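Local atomic coordinates of peptidyl-prolyl cis-trans isomerase (Hirschia baltica, PDB entry 5EX2), a protein that probably catalyses the cis-trans isomerisation of peptide bonds preceding proline, as a cyclophilin-type folding helper. Residues D93-I105 with D134-W148. Numbering follows the deposited sequence.
Sequences DGEFVFRRDPKSI and DELANYSEDKRVESW. With MG (magnesium ion), chain C.
Arg-100 reaches to Ser-147 and Asp-134 with the edge of its guanidinium. Arg-100 NE donates to Ser-147 OG at 2.9 Å, nearly in the guanidinium plane, while Arg-100 NH2 meets Asp-134 OD1 at 2.7 Å in a salt bridge. The two planes stand 79° apart, and the nitrogen approaches OD1 from above the carboxylate. With CG anti to the backbone N (chi1 -176°), a single bend at chi3 swings the guanidinium aside, and Arg-100 NH1 also donates to Ile-105 O (2.8 Å). Thr-131 OG1 bonds both Arg-100 NH2 and Ser-147 OG, and Tyr-120 OH is hydrogen-bonded to Asp-134 OD2; the next residue, Glu-135, binds the magnesium ion with Gln-115 and Gln-133. A leucine in place of Arg-100 would probably leave Asp-134 OD1 without its charge partner and Ser-147 OG without the NE donor. Phe-98 with Ser-147 and Arg-100 with Val-145 are antiparallel hydrogen-bonded pairs; strand 98-100 is an outermost strand of a five-stranded sheet, separate from the closed eight-stranded cyclophilin barrel. Ser-147 CB lies over one face of the Phe-98 ring, a CH-pi contact 4.0 Å from the centroid. On the face with Glu-146, Arg-99 grips Asp-142 side-on: NE to OD2 and NH2 to OD1, both 2.9 Å, use syn lone pairs, planes 22° apart. Asp-142 OD1 also accepts from Arg-144 N, an Asx turn, and Arg-144 NH1 donates to Arg-99 O (3.0 Å).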
ATOM      1  N   ASP A  93      -3.161  16.807  -5.860  1.00 16.09           N
ATOM      2  CA  ASP A  93      -2.055  16.868  -6.807  1.00 16.95           C
ATOM      3  C   ASP A  93      -1.253  15.581  -6.762  1.00 16.67           C
ATOM      4  O   ASP A  93      -1.101  14.964  -5.701  1.00 14.89           O
ATOM      5  CB  ASP A  93      -1.128  18.052  -6.514  1.00 17.48           C
ATOM      6  CG  ASP A  93      -1.698  19.381  -6.975  1.00 33.18           C
ATOM      7  OD1 ASP A  93      -2.770  19.385  -7.607  1.00 25.22           O
ATOM      8  OD2 ASP A  93      -1.061  20.424  -6.707  1.00 28.13           O
ATOM      9  N   GLY A  94      -0.713  15.197  -7.912  1.00 14.70           N
ATOM     10  CA  GLY A  94       0.050  13.971  -8.010  1.00 14.09           C
ATOM     11  C   GLY A  94       1.206  13.945  -7.026  1.00 12.62           C
ATOM     12  O   GLY A  94       1.866  14.963  -6.777  1.00 15.98           O
ATOM     13  N   GLU A  95       1.426  12.765  -6.457  1.00 11.82           N
ATOM     14  CA  GLU A  95       2.538  12.483  -5.570  1.00 12.56           C
ATOM     15  C   GLU A  95       3.155  11.193  -6.069  1.00  8.45           C
ATOM     16  O   GLU A  95       2.911  10.115  -5.507  1.00 12.27           O
ATOM     17  CB  GLU A  95       2.087  12.343  -4.111  1.00 12.19           C
ATOM     18  CG  GLU A  95       1.744  13.645  -3.423  1.00 14.11           C
ATOM     19  CD  GLU A  95       1.217  13.429  -2.019  1.00 13.79           C
ATOM     20  OE1 GLU A  95       0.277  12.615  -1.857  1.00 12.91           O
ATOM     21  OE2 GLU A  95       1.732  14.074  -1.075  1.00 15.65           O
ATOM     22  N   PHE A  96       3.965  11.285  -7.115  1.00 10.34           N
ATOM     23  CA  PHE A  96       4.453  10.091  -7.783  1.00  9.55           C
ATOM     24  C   PHE A  96       5.798   9.633  -7.236  1.00 10.74           C
ATOM     25  O   PHE A  96       6.182   8.474  -7.391  1.00 10.80           O
ATOM     26  CB  PHE A  96       4.585  10.338  -9.284  1.00 11.90           C
ATOM     27  CG  PHE A  96       3.321  10.845  -9.952  1.00 10.93           C
ATOM     28  CD1 PHE A  96       2.067  10.528  -9.485  1.00 10.23           C
ATOM     29  CD2 PHE A  96       3.417  11.651 -11.073  1.00 12.30           C
ATOM     30  CE1 PHE A  96       0.939  11.015 -10.139  1.00 12.46           C
ATOM     31  CE2 PHE A  96       2.288  12.127 -11.719  1.00 15.97           C
ATOM     32  CZ  PHE A  96       1.055  11.811 -11.242  1.00 14.51           C
ATOM     33  N   VAL A  97       6.517  10.569  -6.641  1.00  9.67           N
ATOM     34  CA  VAL A  97       7.800  10.281  -6.012  1.00  8.80           C
ATOM     35  C   VAL A  97       7.868  11.083  -4.729  1.00 10.02           C
ATOM     36  O   VAL A  97       7.074  12.002  -4.523  1.00 12.72           O
ATOM     37  CB  VAL A  97       9.003  10.647  -6.913  1.00 12.04           C
ATOM     38  CG1 VAL A  97       8.971   9.875  -8.214  1.00 14.71           C
ATOM     39  CG2 VAL A  97       9.042  12.143  -7.195  1.00 13.92           C
ATOM     40  N   PHE A  98       8.805  10.737  -3.856  1.00 10.49           N
ATOM     41  CA  PHE A  98       9.065  11.547  -2.686  1.00 11.51           C
ATOM     42  C   PHE A  98      10.562  11.763  -2.563  1.00 11.40           C
ATOM     43  O   PHE A  98      11.359  11.002  -3.105  1.00 12.04           O
ATOM     44  CB  PHE A  98       8.468  10.920  -1.415  1.00  9.44           C
ATOM     45  CG  PHE A  98       9.066   9.608  -0.993  1.00 10.64           C
ATOM     46  CD1 PHE A  98       8.763   8.437  -1.662  1.00 12.68           C
ATOM     47  CD2 PHE A  98       9.874   9.539   0.132  1.00 12.48           C
ATOM     48  CE1 PHE A  98       9.285   7.225  -1.241  1.00 10.88           C
ATOM     49  CE2 PHE A  98      10.398   8.334   0.549  1.00 12.34           C
ATOM     50  CZ  PHE A  98      10.104   7.176  -0.136  1.00 10.79           C
ATOM     51  N   ARG A  99      10.920  12.844  -1.879  1.00 11.00           N
ATOM     52  CA  ARG A  99      12.307  13.198  -1.608  1.00 10.34           C
ATOM     53  C   ARG A  99      12.716  12.518  -0.318  1.00 10.71           C
ATOM     54  O   ARG A  99      12.226  12.885   0.755  1.00 12.56           O
ATOM     55  CB  ARG A  99      12.474  14.703  -1.469  1.00 10.16           C
ATOM     56  CG  ARG A  99      11.991  15.511  -2.656  1.00 14.40           C
ATOM     57  CD  ARG A  99      12.798  15.223  -3.879  1.00 14.53           C
ATOM     58  NE  ARG A  99      14.205  15.535  -3.667  1.00 14.35           N
ATOM     59  CZ  ARG A  99      15.169  15.218  -4.521  1.00 15.94           C
ATOM     60  NH1 ARG A  99      14.845  14.586  -5.638  1.00 15.90           N
ATOM     61  NH2 ARG A  99      16.442  15.520  -4.252  1.00 16.62           N
ATOM     62  N   ARG A 100      13.578  11.518  -0.424  1.00  9.77           N
ATOM     63  CA  ARG A 100      13.978  10.708   0.710  1.00 10.11           C
ATOM     64  C   ARG A 100      15.365  11.090   1.225  1.00  9.28           C
ATOM     65  O   ARG A 100      16.313  11.200   0.442  1.00  9.66           O
ATOM     66  CB  ARG A 100      13.932   9.251   0.294  1.00  8.38           C
ATOM     67  CG  ARG A 100      14.230   8.281   1.414  1.00 10.00           C
ATOM     68  CD  ARG A 100      14.177   6.822   0.959  1.00 11.20           C
ATOM     69  NE  ARG A 100      15.164   6.546  -0.073  1.00 11.88           N
ATOM     70  CZ  ARG A 100      16.410   6.158   0.155  1.00  9.68           C
ATOM     71  NH1 ARG A 100      16.847   5.958   1.396  1.00 11.66           N
ATOM     72  NH2 ARG A 100      17.232   5.979  -0.863  1.00 10.73           N
ATOM     73  N   ASP A 101      15.476  11.283   2.533  1.00 12.69           N
ATOM     74  CA  ASP A 101      16.755  11.496   3.188  1.00 12.03           C
ATOM     75  C   ASP A 101      17.360  10.130   3.519  1.00 16.73           C
ATOM     76  O   ASP A 101      16.875   9.449   4.412  1.00 13.37           O
ATOM     77  CB  ASP A 101      16.562  12.326   4.458  1.00 14.26           C
ATOM     78  CG  ASP A 101      17.854  12.585   5.211  1.00 21.76           C
ATOM     79  OD1 ASP A 101      18.914  12.056   4.819  1.00 17.03           O
ATOM     80  OD2 ASP A 101      17.794  13.304   6.237  1.00 26.50           O
ATOM     81  N   PRO A 102      18.420   9.723   2.808  1.00 11.40           N
ATOM     82  CA  PRO A 102      18.978   8.382   3.015  1.00 13.75           C
ATOM     83  C   PRO A 102      19.620   8.176   4.378  1.00 15.24           C
ATOM     84  O   PRO A 102      19.976   7.044   4.691  1.00 24.39           O
ATOM     85  CB  PRO A 102      20.054   8.271   1.938  1.00 19.92           C
ATOM     86  CG  PRO A 102      19.846   9.385   1.027  1.00 21.47           C
ATOM     87  CD  PRO A 102      19.167  10.458   1.779  1.00 11.88           C
ATOM     88  N   LYS A 103      19.817   9.253   5.129  1.00 14.05           N
ATOM     89  CA  LYS A 103      20.385   9.171   6.484  1.00 18.60           C
ATOM     90  C   LYS A 103      19.281   8.924   7.512  1.00 19.72           C
ATOM     91  O   LYS A 103      19.562   8.613   8.676  1.00 19.84           O
ATOM     92  CB  LYS A 103      21.120  10.455   6.858  1.00 21.22           C
ATOM     93  CG  LYS A 103      22.241  10.877   5.917  1.00 25.82           C
ATOM     94  CD  LYS A 103      23.386   9.886   5.902  1.00 32.98           C
ATOM     95  CE  LYS A 103      24.601  10.471   5.185  1.00 39.03           C
ATOM     96  NZ  LYS A 103      25.449   9.419   4.568  1.00 38.40           N
ATOM     97  N   SER A 104      18.036   9.112   7.089  1.00 17.01           N
ATOM     98  CA  SER A 104      16.887   9.044   7.976  1.00 14.77           C
ATOM     99  C   SER A 104      15.992   7.857   7.655  1.00 16.20           C
ATOM    100  O   SER A 104      15.754   6.998   8.513  1.00 17.89           O
ATOM    101  CB  SER A 104      16.108  10.352   7.874  1.00 17.25           C
ATOM    102  OG  SER A 104      14.954  10.345   8.672  1.00 21.10           O
ATOM    103  N   ILE A 105      15.540   7.790   6.404  1.00 12.61           N
ATOM    104  CA  ILE A 105      14.720   6.682   5.929  1.00 17.43           C
ATOM    105  C   ILE A 105      15.636   5.750   5.166  1.00 14.44           C
ATOM    106  O   ILE A 105      16.007   6.012   4.022  1.00 15.88           O
ATOM    107  CB  ILE A 105      13.556   7.171   5.062  1.00 14.22           C
ATOM    108  CG1 ILE A 105      12.568   7.938   5.942  1.00 20.20           C
ATOM    109  CG2 ILE A 105      12.837   6.001   4.392  1.00 14.38           C
ATOM    110  CD1 ILE A 105      11.363   8.500   5.196  1.00 24.90           C
ATOM    111  N   ASP A 134      21.685   6.607  -3.222  1.00  9.42           N
ATOM    112  CA  ASP A 134      21.818   7.414  -2.014  1.00 10.96           C
ATOM    113  C   ASP A 134      22.982   8.388  -2.089  1.00 11.84           C
ATOM    114  O   ASP A 134      22.940   9.455  -1.482  1.00 11.52           O
ATOM    115  CB  ASP A 134      21.984   6.493  -0.805  1.00 13.19           C
ATOM    116  CG  ASP A 134      20.891   5.455  -0.735  1.00 16.72           C
ATOM    117  OD1 ASP A 134      19.837   5.730  -0.145  1.00 25.13           O
ATOM    118  OD2 ASP A 134      21.088   4.358  -1.295  1.00 37.70           O
ATOM    119  N   GLU A 135      24.010   8.040  -2.852  1.00 12.55           N
ATOM    120  CA  GLU A 135      25.182   8.893  -2.987  1.00 10.13           C
ATOM    121  C   GLU A 135      24.832  10.262  -3.578  1.00 10.71           C
ATOM    122  O   GLU A 135      25.564  11.231  -3.404  1.00 12.54           O
ATOM    123  CB  GLU A 135      26.261   8.202  -3.853  1.00 14.26           C
ATOM    124  CG  GLU A 135      26.910   6.957  -3.201  1.00 14.29           C
ATOM    125  CD  GLU A 135      26.063   5.686  -3.271  1.00 16.07           C
ATOM    126  OE1 GLU A 135      25.064   5.651  -4.012  1.00 14.33           O
ATOM    127  OE2 GLU A 135      26.395   4.695  -2.573  1.00 20.83           O
ATOM    128  N   LEU A 136      23.715  10.366  -4.280  1.00 12.66           N
ATOM    129  CA  LEU A 136      23.334  11.657  -4.843  1.00 12.63           C
ATOM    130  C   LEU A 136      23.010  12.667  -3.753  1.00 11.27           C
ATOM    131  O   LEU A 136      23.097  13.872  -3.968  1.00 13.52           O
ATOM    132  CB  LEU A 136      22.138  11.504  -5.782  1.00 11.36           C
ATOM    133  CG  LEU A 136      22.337  10.536  -6.949  1.00 19.01           C
ATOM    134  CD1 LEU A 136      21.107  10.541  -7.824  1.00 17.42           C
ATOM    135  CD2 LEU A 136      23.575  10.844  -7.757  1.00 31.34           C
ATOM    136  N   ALA A 137      22.650  12.187  -2.570  1.00 10.54           N
ATOM    137  CA  ALA A 137      22.282  13.099  -1.498  1.00 10.55           C
ATOM    138  C   ALA A 137      23.441  13.928  -0.963  1.00 11.79           C
ATOM    139  O   ALA A 137      23.233  14.911  -0.249  1.00 13.35           O
ATOM    140  CB  ALA A 137      21.650  12.329  -0.351  1.00 11.90           C
ATOM    141  N   ASN A 138      24.665  13.539  -1.291  1.00 11.19           N
ATOM    142  CA  ASN A 138      25.825  14.314  -0.858  1.00 11.77           C
ATOM    143  C   ASN A 138      25.788  15.735  -1.389  1.00 13.79           C
ATOM    144  O   ASN A 138      26.198  16.668  -0.707  1.00 15.85           O
ATOM    145  CB  ASN A 138      27.115  13.625  -1.304  1.00 13.74           C
ATOM    146  CG  ASN A 138      27.380  12.354  -0.533  1.00 14.00           C
ATOM    147  OD1 ASN A 138      27.343  11.257  -1.088  1.00 16.75           O
ATOM    148  ND2 ASN A 138      27.662  12.494   0.756  1.00 14.74           N
ATOM    149  N   TYR A 139      25.266  15.897  -2.600  1.00 12.31           N
ATOM    150  CA  TYR A 139      25.362  17.168  -3.292  1.00 13.04           C
ATOM    151  C   TYR A 139      24.029  17.713  -3.777  1.00 13.14           C
ATOM    152  O   TYR A 139      23.991  18.785  -4.364  1.00 13.88           O
ATOM    153  CB  TYR A 139      26.304  17.030  -4.482  1.00 13.23           C
ATOM    154  CG  TYR A 139      27.682  16.565  -4.112  1.00 13.23           C
ATOM    155  CD1 TYR A 139      28.395  17.196  -3.110  1.00 13.66           C
ATOM    156  CD2 TYR A 139      28.262  15.480  -4.749  1.00 13.52           C
ATOM    157  CE1 TYR A 139      29.660  16.778  -2.763  1.00 13.72           C
ATOM    158  CE2 TYR A 139      29.534  15.059  -4.407  1.00 13.00           C
ATOM    159  CZ  TYR A 139      30.215  15.703  -3.409  1.00 13.37           C
ATOM    160  OH  TYR A 139      31.489  15.270  -3.098  1.00 13.50           O
ATOM    161  N   SER A 140      22.940  17.004  -3.523  1.00 12.52           N
ATOM    162  CA  SER A 140      21.648  17.523  -3.947  1.00 12.67           C
ATOM    163  C   SER A 140      21.281  18.702  -3.047  1.00 13.69           C
ATOM    164  O   SER A 140      21.732  18.789  -1.905  1.00 15.02           O
ATOM    165  CB  SER A 140      20.580  16.445  -3.904  1.00 13.00           C
ATOM    166  OG  SER A 140      20.433  16.005  -2.581  1.00 12.28           O
ATOM    167  N   GLU A 141      20.443  19.601  -3.552  1.00 18.01           N
ATOM    168  CA  GLU A 141      20.114  20.828  -2.830  1.00 23.55           C
ATOM    169  C   GLU A 141      19.432  20.560  -1.477  1.00 23.23           C
ATOM    170  O   GLU A 141      19.685  21.278  -0.507  1.00 21.76           O
ATOM    171  CB  GLU A 141      19.234  21.717  -3.727  1.00 32.19           C
ATOM    172  CG  GLU A 141      18.897  23.104  -3.167  1.00 38.84           C
ATOM    173  CD  GLU A 141      17.520  23.183  -2.514  1.00 42.63           C
ATOM    174  OE1 GLU A 141      16.601  22.450  -2.942  1.00 56.11           O
ATOM    175  OE2 GLU A 141      17.355  23.999  -1.582  1.00 55.06           O
ATOM    176  N   ASP A 142      18.622  19.502  -1.391  1.00 16.22           N
ATOM    177  CA  ASP A 142      17.918  19.176  -0.141  1.00 16.39           C
ATOM    178  C   ASP A 142      18.537  17.996   0.610  1.00 12.91           C
ATOM    179  O   ASP A 142      18.007  17.531   1.608  1.00 16.34           O
ATOM    180  CB  ASP A 142      16.434  18.896  -0.431  1.00 14.99           C
ATOM    181  CG  ASP A 142      16.216  17.760  -1.417  1.00 17.50           C
ATOM    182  OD1 ASP A 142      17.195  17.170  -1.936  1.00 14.11           O
ATOM    183  OD2 ASP A 142      15.031  17.463  -1.690  1.00 19.50           O
ATOM    184  N   LYS A 143      19.695  17.542   0.139  1.00 12.63           N
ATOM    185  CA  LYS A 143      20.365  16.371   0.705  1.00 13.46           C
ATOM    186  C   LYS A 143      19.448  15.155   0.708  1.00 12.63           C
ATOM    187  O   LYS A 143      19.536  14.299   1.578  1.00 13.57           O
ATOM    188  CB  LYS A 143      20.876  16.657   2.129  1.00 16.81           C
ATOM    189  CG  LYS A 143      21.783  17.878   2.230  1.00 19.07           C
ATOM    190  CD  LYS A 143      23.073  17.671   1.453  1.00 32.47           C
ATOM    191  CE  LYS A 143      24.148  18.677   1.852  1.00 48.34           C
ATOM    192  NZ  LYS A 143      25.395  18.520   1.044  1.00 33.56           N
ATOM    193  N   ARG A 144      18.592  15.079  -0.304  1.00 11.01           N
ATOM    194  CA  ARG A 144      17.689  13.953  -0.464  1.00 10.33           C
ATOM    195  C   ARG A 144      17.867  13.359  -1.856  1.00  9.95           C
ATOM    196  O   ARG A 144      18.627  13.873  -2.692  1.00 11.21           O
ATOM    197  CB  ARG A 144      16.224  14.377  -0.204  1.00 10.57           C
ATOM    198  CG  ARG A 144      16.003  14.784   1.262  1.00 11.79           C
ATOM    199  CD  ARG A 144      14.579  15.197   1.555  1.00 21.87           C
ATOM    200  NE  ARG A 144      14.437  15.587   2.958  1.00 20.23           N
ATOM    201  CZ  ARG A 144      13.465  15.174   3.767  1.00 38.11           C
ATOM    202  NH1 ARG A 144      12.509  14.363   3.333  1.00 33.14           N
ATOM    203  NH2 ARG A 144      13.446  15.589   5.025  1.00 29.33           N
ATOM    204  N   VAL A 145      17.183  12.243  -2.077  1.00  9.40           N
ATOM    205  CA  VAL A 145      17.164  11.586  -3.374  1.00  9.81           C
ATOM    206  C   VAL A 145      15.738  11.231  -3.704  1.00  8.87           C
ATOM    207  O   VAL A 145      14.890  11.134  -2.812  1.00 10.15           O
ATOM    208  CB  VAL A 145      18.026  10.311  -3.421  1.00  9.81           C
ATOM    209  CG1 VAL A 145      19.447  10.642  -3.133  1.00 11.27           C
ATOM    210  CG2 VAL A 145      17.492   9.224  -2.465  1.00 13.56           C
ATOM    211  N   GLU A 146      15.481  11.024  -4.991  1.00  9.50           N
ATOM    212  CA  GLU A 146      14.159  10.646  -5.440  1.00 10.75           C
ATOM    213  C   GLU A 146      13.890   9.168  -5.170  1.00  9.14           C
ATOM    214  O   GLU A 146      14.694   8.298  -5.511  1.00 10.14           O
ATOM    215  CB  GLU A 146      14.022  10.957  -6.925  1.00  9.83           C
ATOM    216  CG  GLU A 146      12.635  10.737  -7.468  1.00 11.18           C
ATOM    217  CD  GLU A 146      12.481  11.253  -8.861  1.00 15.48           C
ATOM    218  OE1 GLU A 146      12.421  12.486  -9.025  1.00 17.23           O
ATOM    219  OE2 GLU A 146      12.385  10.420  -9.779  1.00 17.32           O
ATOM    220  N   SER A 147      12.746   8.893  -4.552  1.00  9.54           N
ATOM    221  CA  SER A 147      12.318   7.520  -4.307  1.00  7.60           C
ATOM    222  C   SER A 147      10.831   7.385  -4.590  1.00  8.69           C
ATOM    223  O   SER A 147      10.133   8.377  -4.688  1.00  9.27           O
ATOM    224  CB  SER A 147      12.615   7.109  -2.875  1.00  8.61           C
ATOM    225  OG  SER A 147      14.003   7.286  -2.574  1.00  9.02           O
ATOM    226  N   TRP A 148      10.362   6.157  -4.739  1.00  8.95           N
ATOM    227  CA  TRP A 148       8.940   5.931  -4.970  1.00  8.57           C
ATOM    228  C   TRP A 148       8.560   4.542  -4.487  1.00  9.16           C
ATOM    229  O   TRP A 148       9.425   3.708  -4.253  1.00  8.70           O
ATOM    230  CB  TRP A 148       8.597   6.127  -6.457  1.00  8.97           C
ATOM    231  CG  TRP A 148       9.436   5.334  -7.431  1.00  9.89           C
ATOM    232  CD1 TRP A 148       9.087   4.154  -8.036  1.00  8.97           C
ATOM    233  CD2 TRP A 148      10.742   5.677  -7.938  1.00  9.91           C
ATOM    234  NE1 TRP A 148      10.091   3.752  -8.880  1.00 10.24           N
ATOM    235  CE2 TRP A 148      11.121   4.654  -8.823  1.00 10.75           C
ATOM    236  CE3 TRP A 148      11.626   6.740  -7.717  1.00 10.75           C
ATOM    237  CZ2 TRP A 148      12.343   4.663  -9.493  1.00 14.71           C
ATOM    238  CZ3 TRP A 148      12.849   6.741  -8.379  1.00 12.23           C
ATOM    239  CH2 TRP A 148      13.189   5.711  -9.254  1.00 13.75           C
TER
HETATM  240 MG    MG C 301      24.617   3.081  -3.518  1.00 10.48          MG
HETATM  241  O   HOH W   1      12.417  14.318  -7.021  1.00 17.67           O
HETATM  242  O   HOH W   2      21.024  13.348   3.608  1.00 21.29           O
HETATM  243  O   HOH W   3      17.325  16.034   4.308  1.00 34.59           O
HETATM  244  O   HOH W   4      25.874   2.733  -5.451  1.00 16.11           O
HETATM  245  O   HOH W   5      26.139   1.758  -2.421  1.00 24.66           O
HETATM  246  O   HOH W   6      23.193   3.403  -1.540  1.00 20.77           O